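Local coordinates for Exo-arabinanase (Penicillium chrysogenum, PDB 3A72), which acts as an exo-arabinanase, a glycosyl hydrolase that probably releases arabinobiose from the chain ends of alpha-1,5-L-arabinan, at residues 35-40 / 52-58. Numbering follows the deposited sequence.
Sequences DLLATW and FPIYRSK
Trp40 lays its indole over Pro53, whose CG sits beneath one face of the ring, 3.5 Å from CE2. With chi1 at 55°, CG of Trp40 lies between the backbone N and the carbonyl carbon, and the ring swings across toward the neighbouring strand until CH2 comes 3.4 Å from CD1 of Tyr55. CH2 rests over one face of the tyrosine ring, off centre, and the two ring planes are inclined at 56°. Phe12 meets the same indole. Thr39 turns to the other face of the sheet. Its OG1, anti to the backbone N, donates a 2.7 Å hydrogen bond to Pro53 O, a side-chain link where the strands begin to part. Further along, Leu36 with Ser57 and Ala38 with Tyr55 are antiparallel hydrogen-bonded pairs, two bonds each. Between them, in the non-hydrogen-bonded pair, Leu37 CD2 packs 3.7 Å from Arg56 CB. At the far end, Lys58 bends at chi3 and chi4 to bring NZ 3.3 Å from both OD1 and OD2 of Asp35, a salt bridge whose hydrogen bonds are long and weak; a water lies between NZ and each oxygen. These are the two middle strands of a four-stranded antiparallel sheet, flanked by strands 23-30 and 65-70, one blade of the six-bladed beta-propeller typical of sialidase-like glycosidases.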
# COMPACT_ATOMS: atom_id res chain seq x y z
N ASP A 35 -12.27 -5.96 -13.58
CA ASP A 35 -11.16 -5.30 -14.20
C ASP A 35 -10.08 -4.94 -13.15
O ASP A 35 -10.37 -4.60 -12.02
CB ASP A 35 -11.63 -4.03 -14.92
CG ASP A 35 -12.45 -4.27 -16.17
OD1 ASP A 35 -12.52 -5.43 -16.62
OD2 ASP A 35 -13.02 -3.23 -16.65
N LEU A 36 -8.82 -4.99 -13.60
CA LEU A 36 -7.67 -4.66 -12.77
C LEU A 36 -7.07 -3.33 -13.21
O LEU A 36 -6.87 -3.10 -14.41
CB LEU A 36 -6.61 -5.74 -12.92
CG LEU A 36 -6.99 -7.14 -12.76
CD1 LEU A 36 -5.79 -8.07 -12.91
CD2 LEU A 36 -7.69 -7.41 -11.44
N LEU A 37 -6.76 -2.49 -12.23
CA LEU A 37 -6.03 -1.24 -12.46
C LEU A 37 -4.75 -1.25 -11.68
O LEU A 37 -4.70 -1.77 -10.53
CB LEU A 37 -6.87 -0.04 -12.00
CG LEU A 37 -8.25 0.15 -12.66
CD1 LEU A 37 -8.89 1.37 -12.09
CD2 LEU A 37 -8.10 0.26 -14.13
N ALA A 38 -3.71 -0.68 -12.26
CA ALA A 38 -2.40 -0.59 -11.66
C ALA A 38 -1.87 0.83 -11.80
O ALA A 38 -2.10 1.51 -12.80
CB ALA A 38 -1.43 -1.56 -12.32
N THR A 39 -1.12 1.26 -10.79
CA THR A 39 -0.40 2.52 -10.78
C THR A 39 0.90 2.36 -10.01
O THR A 39 1.21 1.29 -9.43
CB THR A 39 -1.28 3.64 -10.20
OG1 THR A 39 -0.68 4.91 -10.46
CG2 THR A 39 -1.45 3.52 -8.71
N TRP A 40 1.73 3.39 -10.01
CA TRP A 40 3.05 3.41 -9.46
C TRP A 40 3.57 4.84 -9.46
O TRP A 40 3.03 5.70 -10.16
CB TRP A 40 4.01 2.49 -10.26
CG TRP A 40 4.06 2.80 -11.71
CD1 TRP A 40 4.88 3.68 -12.34
CD2 TRP A 40 3.22 2.23 -12.73
NE1 TRP A 40 4.57 3.65 -13.67
CE2 TRP A 40 3.59 2.81 -13.98
CE3 TRP A 40 2.21 1.26 -12.76
CZ2 TRP A 40 2.99 2.50 -15.18
CZ3 TRP A 40 1.61 0.93 -13.96
CH2 TRP A 40 2.01 1.53 -15.15
N PHE A 52 0.48 10.18 -11.74
CA PHE A 52 0.28 8.75 -11.54
C PHE A 52 -0.45 8.13 -12.74
O PHE A 52 -1.59 8.49 -13.00
CB PHE A 52 -0.49 8.45 -10.28
CG PHE A 52 0.21 8.83 -8.99
CD1 PHE A 52 1.53 8.47 -8.74
CD2 PHE A 52 -0.48 9.54 -8.01
CE1 PHE A 52 2.14 8.83 -7.53
CE2 PHE A 52 0.11 9.86 -6.81
CZ PHE A 52 1.43 9.51 -6.58
N PRO A 53 0.19 7.24 -13.48
CA PRO A 53 -0.46 6.59 -14.62
C PRO A 53 -1.44 5.54 -14.11
O PRO A 53 -1.20 4.93 -13.10
CB PRO A 53 0.68 5.93 -15.37
CG PRO A 53 1.72 5.69 -14.34
CD PRO A 53 1.59 6.79 -13.31
N ILE A 54 -2.51 5.33 -14.90
CA ILE A 54 -3.51 4.31 -14.56
C ILE A 54 -3.56 3.34 -15.72
O ILE A 54 -3.98 3.73 -16.83
CB ILE A 54 -4.87 4.93 -14.28
CG1 ILE A 54 -4.85 6.00 -13.22
CG2 ILE A 54 -5.89 3.84 -13.95
CD1 ILE A 54 -4.47 5.54 -11.84
N TYR A 55 -3.12 2.10 -15.50
CA TYR A 55 -3.12 1.05 -16.51
C TYR A 55 -4.18 0.04 -16.14
O TYR A 55 -4.36 -0.32 -14.99
CB TYR A 55 -1.77 0.38 -16.62
CG TYR A 55 -0.75 1.10 -17.50
CD1 TYR A 55 -0.44 2.43 -17.32
CD2 TYR A 55 -0.05 0.41 -18.47
CE1 TYR A 55 0.49 3.05 -18.09
CE2 TYR A 55 0.91 1.03 -19.26
CZ TYR A 55 1.18 2.36 -19.08
OH TYR A 55 2.10 2.95 -19.88
N ARG A 56 -4.90 -0.47 -17.15
CA ARG A 56 -5.99 -1.42 -16.96
C ARG A 56 -5.71 -2.73 -17.67
O ARG A 56 -5.15 -2.75 -18.77
CB ARG A 56 -7.29 -0.86 -17.54
CG ARG A 56 -8.49 -1.78 -17.41
CD ARG A 56 -9.78 -1.06 -17.66
NE ARG A 56 -9.90 -0.62 -19.05
CZ ARG A 56 -10.76 0.27 -19.49
NH1 ARG A 56 -11.54 0.89 -18.65
NH2 ARG A 56 -10.78 0.51 -20.83
N SER A 57 -6.14 -3.82 -17.05
CA SER A 57 -6.23 -5.13 -17.69
C SER A 57 -7.64 -5.63 -17.62
O SER A 57 -8.24 -5.67 -16.52
CB SER A 57 -5.28 -6.15 -17.04
OG SER A 57 -5.47 -7.43 -17.64
N LYS A 58 -8.19 -6.06 -18.75
CA LYS A 58 -9.52 -6.65 -18.88
C LYS A 58 -9.47 -8.14 -19.16
O LYS A 58 -10.49 -8.76 -19.42
CB LYS A 58 -10.36 -5.92 -19.94
CG LYS A 58 -10.68 -4.50 -19.53
CD LYS A 58 -11.50 -3.76 -20.54
CE LYS A 58 -12.82 -4.38 -20.71
NZ LYS A 58 -13.71 -4.51 -19.57
O HOH W 1 -14.40 -6.45 -18.16
O HOH W 2 -11.76 -8.00 -16.35
O HOH W 3 -14.25 -2.17 -18.88